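Local coordinates for protein ORF98 PTP-2 (PDB 6I28) that probably dephosphorylates phosphotyrosine and phosphoserine/threonine residues of proteins such as MAP kinases, as a granulovirus member of the dual-specificity phosphatase family, at residues 42-47 with 101-106. Numbering follows the deposited sequence.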
loop_
_atom_site.group_PDB
_atom_site.type_symbol
_atom_site.label_atom_id
_atom_site.label_comp_id
_atom_site.label_asym_id
_atom_site.label_seq_id
_atom_site.Cartn_x
_atom_site.Cartn_y
_atom_site.Cartn_z
ATOM N N VAL A 42 -8.489 -2.370 -5.666
ATOM C CA VAL A 42 -8.098 -3.031 -4.440
ATOM C C VAL A 42 -6.799 -3.779 -4.686
ATOM O O VAL A 42 -6.679 -4.518 -5.657
ATOM C CB VAL A 42 -9.196 -3.978 -3.940
ATOM C CG1 VAL A 42 -8.689 -4.663 -2.705
ATOM C CG2 VAL A 42 -10.498 -3.255 -3.660
ATOM N N VAL A 43 -5.819 -3.596 -3.806
ATOM C CA VAL A 43 -4.595 -4.389 -3.812
ATOM C C VAL A 43 -4.602 -5.225 -2.532
ATOM O O VAL A 43 -4.472 -4.684 -1.414
ATOM C CB VAL A 43 -3.324 -3.514 -3.873
ATOM C CG1 VAL A 43 -2.058 -4.330 -3.814
ATOM C CG2 VAL A 43 -3.376 -2.655 -5.105
ATOM N N SER A 44 -4.551 -6.503 -2.685
ATOM C CA SER A 44 -4.607 -7.466 -1.579
ATOM C C SER A 44 -3.203 -8.027 -1.393
ATOM O O SER A 44 -2.679 -8.770 -2.251
ATOM C CB SER A 44 -5.607 -8.595 -1.865
ATOM O OG SER A 44 -6.955 -8.185 -1.988
ATOM N N LEU A 45 -2.592 -7.722 -0.264
ATOM C CA LEU A 45 -1.257 -8.189 0.091
ATOM C C LEU A 45 -1.442 -9.165 1.253
ATOM O O LEU A 45 -1.351 -8.806 2.436
ATOM C CB LEU A 45 -0.405 -7.040 0.467
ATOM C CG LEU A 45 -0.164 -5.995 -0.608
ATOM C CD1 LEU A 45 0.763 -4.949 0.019
ATOM C CD2 LEU A 45 0.337 -6.553 -1.849
ATOM N N ILE A 46 -1.766 -10.408 0.916
ATOM C CA ILE A 46 -2.109 -11.409 1.917
ATOM C C ILE A 46 -1.473 -12.752 1.593
ATOM O O ILE A 46 -1.149 -13.052 0.444
ATOM C CB ILE A 46 -3.637 -11.591 2.085
ATOM C CG1 ILE A 46 -4.272 -12.088 0.778
ATOM C CG2 ILE A 46 -4.315 -10.269 2.455
ATOM C CD1 ILE A 46 -5.755 -12.262 0.813
ATOM N N ASP A 47 -1.318 -13.557 2.656
ATOM C CA ASP A 47 -0.806 -14.923 2.566
ATOM C C ASP A 47 -1.935 -15.944 2.621
ATOM O O ASP A 47 -1.679 -17.136 2.482
ATOM C CB ASP A 47 0.199 -15.183 3.733
ATOM C CG ASP A 47 -0.396 -14.928 5.135
ATOM O OD1 ASP A 47 -0.597 -13.743 5.501
ATOM O OD2 ASP A 47 -0.580 -15.937 5.894
ATOM N N LEU A 101 -7.776 0.904 -2.444
ATOM C CA LEU A 101 -7.703 0.300 -1.124
ATOM C C LEU A 101 -6.551 -0.709 -1.165
ATOM O O LEU A 101 -6.615 -1.689 -1.891
ATOM C CB LEU A 101 -9.002 -0.381 -0.710
ATOM C CG LEU A 101 -8.834 -1.295 0.505
ATOM C CD1 LEU A 101 -8.339 -0.473 1.773
ATOM C CD2 LEU A 101 -10.106 -2.095 0.810
ATOM N N ILE A 102 -5.522 -0.478 -0.371
ATOM C CA ILE A 102 -4.439 -1.438 -0.145
ATOM C C ILE A 102 -4.675 -2.110 1.212
ATOM O O ILE A 102 -4.817 -1.457 2.254
ATOM C CB ILE A 102 -3.056 -0.782 -0.156
ATOM C CG1 ILE A 102 -2.771 0.031 -1.429
ATOM C CG2 ILE A 102 -1.962 -1.881 0.024
ATOM C CD1 ILE A 102 -1.673 1.076 -1.166
ATOM N N HIS A 103 -4.783 -3.420 1.235
ATOM C CA HIS A 103 -5.092 -4.110 2.474
ATOM C C HIS A 103 -4.224 -5.356 2.660
ATOM O O HIS A 103 -3.794 -6.012 1.696
ATOM C CB HIS A 103 -6.575 -4.528 2.567
ATOM C CG HIS A 103 -6.915 -5.828 1.880
ATOM N ND1 HIS A 103 -6.898 -7.052 2.514
ATOM C CD2 HIS A 103 -7.285 -6.081 0.598
ATOM C CE1 HIS A 103 -7.253 -7.996 1.660
ATOM N NE2 HIS A 103 -7.489 -7.436 0.490
ATOM N N CYS A 104 -4.005 -5.696 3.916
ATOM C CA CYS A 104 -3.433 -6.962 4.340
ATOM C C CYS A 104 -4.381 -7.562 5.363
ATOM O O CYS A 104 -5.609 -7.590 5.142
ATOM C CB CYS A 104 -2.003 -6.772 4.839
ATOM S SG CYS A 104 -1.703 -5.527 6.087
ATOM N N HIS A 105 -3.865 -8.074 6.478
ATOM C CA HIS A 105 -4.735 -8.612 7.528
ATOM C C HIS A 105 -5.004 -7.611 8.643
ATOM O O HIS A 105 -6.136 -7.498 9.097
ATOM C CB HIS A 105 -4.130 -9.901 8.090
ATOM C CG HIS A 105 -4.416 -11.096 7.235
ATOM N ND1 HIS A 105 -5.680 -11.396 6.777
ATOM C CD2 HIS A 105 -3.603 -12.040 6.712
ATOM C CE1 HIS A 105 -5.641 -12.488 6.037
ATOM N NE2 HIS A 105 -4.392 -12.901 5.983
ATOM N N ALA A 106 -3.994 -6.855 9.063
ATOM C CA ALA A 106 -4.139 -5.882 10.139
ATOM C C ALA A 106 -4.084 -4.444 9.653
ATOM O O ALA A 106 -4.474 -3.539 10.395
ATOM C CB ALA A 106 -3.045 -6.099 11.192
#
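Two neighbouring parallel strands of the central phosphatase sheet meet here, where strand 101-103 runs into the HCxxGxxR signature loop that begins at H103 and reaches R110. The strand axes lie 4.7 Å apart and 8° from parallel, and three backbone hydrogen bonds fix the register. They run from V43 N to L101 O, from H103 N to V43 O, and from L45 N to H103 O at 2.9 Å, the last with 174° at the hydrogen. L45 and I102 lie side by side, CD1 against CG2. H103 is gripped at both ring nitrogens. H103 NE2 and S44 OG are hydrogen-bonded at 2.6 Å, near the ring plane, and S44 OG also bonds H64. H103 ND1 donates to C104 O at 3.0 Å, in the carbonyl plane on a lone pair. Together the two bonds fix the ring's rotation. V42 CG1 abuts the ring edge, 3.9 Å from H103 CD2. Further along, I46 CG2 sits over a face of H105, while D47 OD1, salt-bridged to R110, lies at that ring's edge, 3.7 Å from H105 CD2. A histidine bonded through its ring to the carbonyl of the following cysteine, probably the nucleophile, is characteristic of the phosphate-binding P-loop of cysteine-dependent phosphatases.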